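Local coordinates for cellulose hydrolase (Bacillus licheniformis, PDB 4YZT), which hydrolyses internal beta-1,4-glucosidic bonds of cellulose as a three-module endoglucanase of glycoside hydrolase family 5, at residues V477-L488 with R506-F517. Residues are numbered along the deposited sequence; the frame is centred on the assembly and turned at random.
Sequences VLEEVWSWTPYL and RVLKYLKSDSTF
V477 packs against L511, S515 and F517, and L478 and V481 against Y510. V477 CG1, anti to the backbone N (chi1 161°), meets L511 CD2 at 3.8 Å, while CG2 reaches S515 and the F517 ring. L478 CD2 approaches the Y510 ring obliquely, 3.6 Å from Y510 CD2, and V481 CG2 nears its phenol end, 3.5 Å from Y510 CZ. With an alanine at Y510 the ring touched by both methyls would be gone, and a gap would probably open between L478, V481 and the R506 guanidinium. L488 CD1 sits at the edge of F517, 4.1 Å from CE1, and touches V507.

The polar links run through water. One water donates to both V477 O and Y510 O, linking the backbones. A second accepts from W482 NE1 at 2.9 Å and R506 NH1 at 2.8 Å, in the plane of both flat groups. V481 CG1 lies 3.4 Å above the W482 indole plane, over its centre, and Y510 CE2 lies toward the rim of one R506 guanidinium face; R506 NE forms a salt bridge with D493.

The loop follows strand 462-470, to which V477, P486 and L488 hydrogen-bond, and packs on helix 505-510 in the C-terminal beta module. W482 and W484 meet W235 of the catalytic barrel edge-to-face, joining the two modules, with the W482 side chain about 14 Å from a bound glucose unit.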
# COMPACT_ATOMS: atom_id res chain seq x y z
N VAL A 477 5.67 -26.33 -8.40
CA VAL A 477 4.38 -26.54 -9.04
C VAL A 477 4.17 -25.46 -10.12
O VAL A 477 3.65 -25.74 -11.20
CB VAL A 477 3.23 -26.50 -8.00
CG1 VAL A 477 1.89 -26.24 -8.66
CG2 VAL A 477 3.20 -27.80 -7.21
N LEU A 478 4.61 -24.24 -9.83
CA LEU A 478 4.51 -23.15 -10.82
C LEU A 478 5.81 -22.94 -11.61
O LEU A 478 6.10 -21.81 -12.02
CB LEU A 478 4.13 -21.84 -10.14
CG LEU A 478 2.77 -21.74 -9.44
CD1 LEU A 478 2.47 -20.28 -9.13
CD2 LEU A 478 1.66 -22.36 -10.25
N GLU A 479 6.55 -24.02 -11.84
CA GLU A 479 7.85 -23.95 -12.52
C GLU A 479 7.75 -23.25 -13.89
O GLU A 479 8.69 -22.57 -14.31
CB GLU A 479 8.44 -25.37 -12.69
CG GLU A 479 9.86 -25.36 -13.30
CD GLU A 479 10.36 -26.74 -13.73
OE1 GLU A 479 9.76 -27.77 -13.32
OE2 GLU A 479 11.35 -26.79 -14.50
N GLU A 480 6.62 -23.41 -14.57
CA GLU A 480 6.44 -22.81 -15.90
C GLU A 480 6.28 -21.30 -15.81
O GLU A 480 6.44 -20.59 -16.81
CB GLU A 480 5.23 -23.44 -16.60
CG GLU A 480 5.52 -24.81 -17.21
N VAL A 481 5.97 -20.80 -14.61
CA VAL A 481 5.84 -19.36 -14.38
C VAL A 481 7.08 -18.80 -13.68
O VAL A 481 7.72 -17.88 -14.18
CB VAL A 481 4.59 -19.03 -13.53
CG1 VAL A 481 4.44 -17.54 -13.33
CG2 VAL A 481 3.33 -19.60 -14.18
N TRP A 482 7.40 -19.37 -12.52
CA TRP A 482 8.59 -19.01 -11.75
C TRP A 482 9.52 -20.21 -11.59
O TRP A 482 9.27 -21.08 -10.76
CB TRP A 482 8.21 -18.50 -10.36
CG TRP A 482 6.98 -17.61 -10.30
CD1 TRP A 482 5.83 -17.86 -9.60
CD2 TRP A 482 6.79 -16.34 -10.94
NE1 TRP A 482 4.94 -16.83 -9.77
CE2 TRP A 482 5.50 -15.89 -10.59
CE3 TRP A 482 7.59 -15.55 -11.77
CZ2 TRP A 482 4.98 -14.67 -11.04
CZ3 TRP A 482 7.07 -14.34 -12.23
CH2 TRP A 482 5.78 -13.91 -11.86
N SER A 483 10.60 -20.27 -12.37
CA SER A 483 11.44 -21.46 -12.39
C SER A 483 12.28 -21.69 -11.13
O SER A 483 12.64 -22.83 -10.83
CB SER A 483 12.37 -21.41 -13.60
OG SER A 483 13.23 -20.30 -13.49
N TRP A 484 12.60 -20.62 -10.41
CA TRP A 484 13.67 -20.66 -9.39
C TRP A 484 13.19 -20.88 -7.95
O TRP A 484 14.01 -21.02 -7.04
CB TRP A 484 14.47 -19.36 -9.44
CG TRP A 484 13.69 -18.20 -8.88
CD1 TRP A 484 13.70 -17.75 -7.59
CD2 TRP A 484 12.76 -17.36 -9.58
NE1 TRP A 484 12.85 -16.68 -7.45
CE2 TRP A 484 12.25 -16.42 -8.65
CE3 TRP A 484 12.30 -17.32 -10.90
CZ2 TRP A 484 11.32 -15.45 -9.01
CZ3 TRP A 484 11.37 -16.34 -11.26
CH2 TRP A 484 10.89 -15.42 -10.31
N THR A 485 11.87 -20.89 -7.74
CA THR A 485 11.32 -21.00 -6.40
C THR A 485 9.99 -21.75 -6.40
O THR A 485 9.21 -21.64 -7.35
CB THR A 485 11.10 -19.61 -5.73
OG1 THR A 485 10.56 -19.78 -4.42
CG2 THR A 485 10.12 -18.74 -6.54
N PRO A 486 9.73 -22.52 -5.32
CA PRO A 486 8.44 -23.19 -5.16
C PRO A 486 7.45 -22.30 -4.45
O PRO A 486 6.27 -22.65 -4.32
CB PRO A 486 8.79 -24.42 -4.33
CG PRO A 486 9.88 -23.88 -3.41
CD PRO A 486 10.70 -22.95 -4.29
N TYR A 487 7.90 -21.14 -3.98
CA TYR A 487 7.02 -20.28 -3.20
C TYR A 487 6.03 -19.55 -4.10
O TYR A 487 6.37 -19.06 -5.18
CB TYR A 487 7.83 -19.29 -2.34
CG TYR A 487 8.35 -19.97 -1.09
CD1 TYR A 487 9.59 -20.56 -1.08
CD2 TYR A 487 7.56 -20.06 0.05
CE1 TYR A 487 10.06 -21.21 0.04
CE2 TYR A 487 8.02 -20.70 1.18
CZ TYR A 487 9.27 -21.27 1.17
OH TYR A 487 9.74 -21.91 2.30
N LEU A 488 4.78 -19.54 -3.64
CA LEU A 488 3.66 -18.94 -4.36
C LEU A 488 3.46 -17.47 -3.98
O LEU A 488 4.13 -16.95 -3.09
CB LEU A 488 2.37 -19.73 -4.07
CG LEU A 488 2.42 -21.26 -4.31
CD1 LEU A 488 1.08 -21.88 -3.94
CD2 LEU A 488 2.76 -21.57 -5.75
N ARG A 506 -6.12 -20.75 -10.22
CA ARG A 506 -4.89 -20.57 -10.98
C ARG A 506 -3.85 -21.65 -10.70
O ARG A 506 -3.26 -22.21 -11.63
CB ARG A 506 -4.30 -19.19 -10.67
CG ARG A 506 -2.85 -19.00 -11.09
CD ARG A 506 -2.39 -17.59 -10.72
NE ARG A 506 -0.93 -17.45 -10.80
CZ ARG A 506 -0.25 -17.26 -11.92
NH1 ARG A 506 1.07 -17.15 -11.87
NH2 ARG A 506 -0.88 -17.16 -13.08
N VAL A 507 -3.62 -21.93 -9.42
CA VAL A 507 -2.62 -22.91 -9.03
C VAL A 507 -3.05 -24.32 -9.42
O VAL A 507 -2.25 -25.12 -9.92
CB VAL A 507 -2.35 -22.87 -7.50
CG1 VAL A 507 -1.54 -24.09 -7.05
CG2 VAL A 507 -1.65 -21.57 -7.13
N LEU A 508 -4.33 -24.61 -9.19
CA LEU A 508 -4.88 -25.93 -9.48
C LEU A 508 -4.69 -26.28 -10.96
O LEU A 508 -4.40 -27.44 -11.31
CB LEU A 508 -6.36 -25.98 -9.10
CG LEU A 508 -6.69 -25.61 -7.66
CD1 LEU A 508 -8.17 -25.82 -7.39
CD2 LEU A 508 -5.83 -26.39 -6.64
N LYS A 509 -4.85 -25.28 -11.81
CA LYS A 509 -4.76 -25.47 -13.26
C LYS A 509 -3.33 -25.79 -13.72
O LYS A 509 -3.13 -26.32 -14.82
CB LYS A 509 -5.29 -24.23 -13.99
CG LYS A 509 -6.81 -24.14 -14.02
CD LYS A 509 -7.27 -22.79 -14.58
N TYR A 510 -2.33 -25.48 -12.90
CA TYR A 510 -0.95 -25.80 -13.26
C TYR A 510 -0.54 -27.21 -12.84
O TYR A 510 0.50 -27.71 -13.27
CB TYR A 510 0.03 -24.77 -12.66
CG TYR A 510 0.15 -23.51 -13.48
CD1 TYR A 510 0.88 -23.51 -14.66
CD2 TYR A 510 -0.47 -22.33 -13.09
CE1 TYR A 510 0.99 -22.36 -15.44
CE2 TYR A 510 -0.36 -21.17 -13.86
CZ TYR A 510 0.37 -21.20 -15.03
OH TYR A 510 0.50 -20.08 -15.82
N LEU A 511 -1.36 -27.85 -12.00
CA LEU A 511 -1.03 -29.18 -11.48
C LEU A 511 -1.01 -30.26 -12.58
O LEU A 511 -1.95 -30.38 -13.37
CB LEU A 511 -2.02 -29.57 -10.38
CG LEU A 511 -1.97 -28.71 -9.11
CD1 LEU A 511 -3.16 -28.98 -8.22
CD2 LEU A 511 -0.68 -28.96 -8.36
N LYS A 512 0.06 -31.06 -12.61
CA LYS A 512 0.23 -32.10 -13.62
C LYS A 512 0.25 -33.48 -12.99
O LYS A 512 -0.14 -34.47 -13.61
CB LYS A 512 1.53 -31.88 -14.40
CG LYS A 512 1.60 -30.57 -15.16
N SER A 513 0.74 -33.55 -11.75
CA SER A 513 0.83 -34.81 -11.03
C SER A 513 0.78 -34.52 -9.54
O SER A 513 0.73 -33.36 -9.14
CB SER A 513 2.10 -35.58 -11.41
OG SER A 513 3.28 -34.87 -11.05
N ASP A 514 0.79 -35.56 -8.72
CA ASP A 514 0.65 -35.39 -7.27
C ASP A 514 1.67 -34.39 -6.69
O ASP A 514 2.87 -34.45 -6.97
CB ASP A 514 0.78 -36.75 -6.58
CG ASP A 514 -0.31 -37.72 -7.01
OD1 ASP A 514 -1.23 -37.31 -7.76
OD2 ASP A 514 -0.25 -38.89 -6.58
N SER A 515 1.17 -33.45 -5.89
CA SER A 515 1.98 -32.34 -5.38
C SER A 515 1.74 -32.12 -3.90
O SER A 515 0.71 -32.54 -3.35
CB SER A 515 1.69 -31.04 -6.15
OG SER A 515 1.93 -31.22 -7.54
N THR A 516 2.70 -31.46 -3.26
CA THR A 516 2.64 -31.19 -1.84
C THR A 516 2.74 -29.68 -1.61
O THR A 516 3.67 -29.04 -2.11
CB THR A 516 3.77 -31.92 -1.07
OG1 THR A 516 3.62 -33.33 -1.23
CG2 THR A 516 3.74 -31.57 0.41
N PHE A 517 1.77 -29.13 -0.89
CA PHE A 517 1.78 -27.71 -0.54
C PHE A 517 2.07 -27.53 0.94
O PHE A 517 1.51 -28.23 1.78
CB PHE A 517 0.44 -27.06 -0.89
CG PHE A 517 0.19 -27.00 -2.37
CD1 PHE A 517 0.54 -25.89 -3.10
CD2 PHE A 517 -0.39 -28.09 -3.02
CE1 PHE A 517 0.32 -25.85 -4.48
CE2 PHE A 517 -0.62 -28.06 -4.38
CZ PHE A 517 -0.25 -26.94 -5.11
O HOH W 1 2.76 -28.35 -11.88
O HOH W 2 2.07 -16.82 -9.24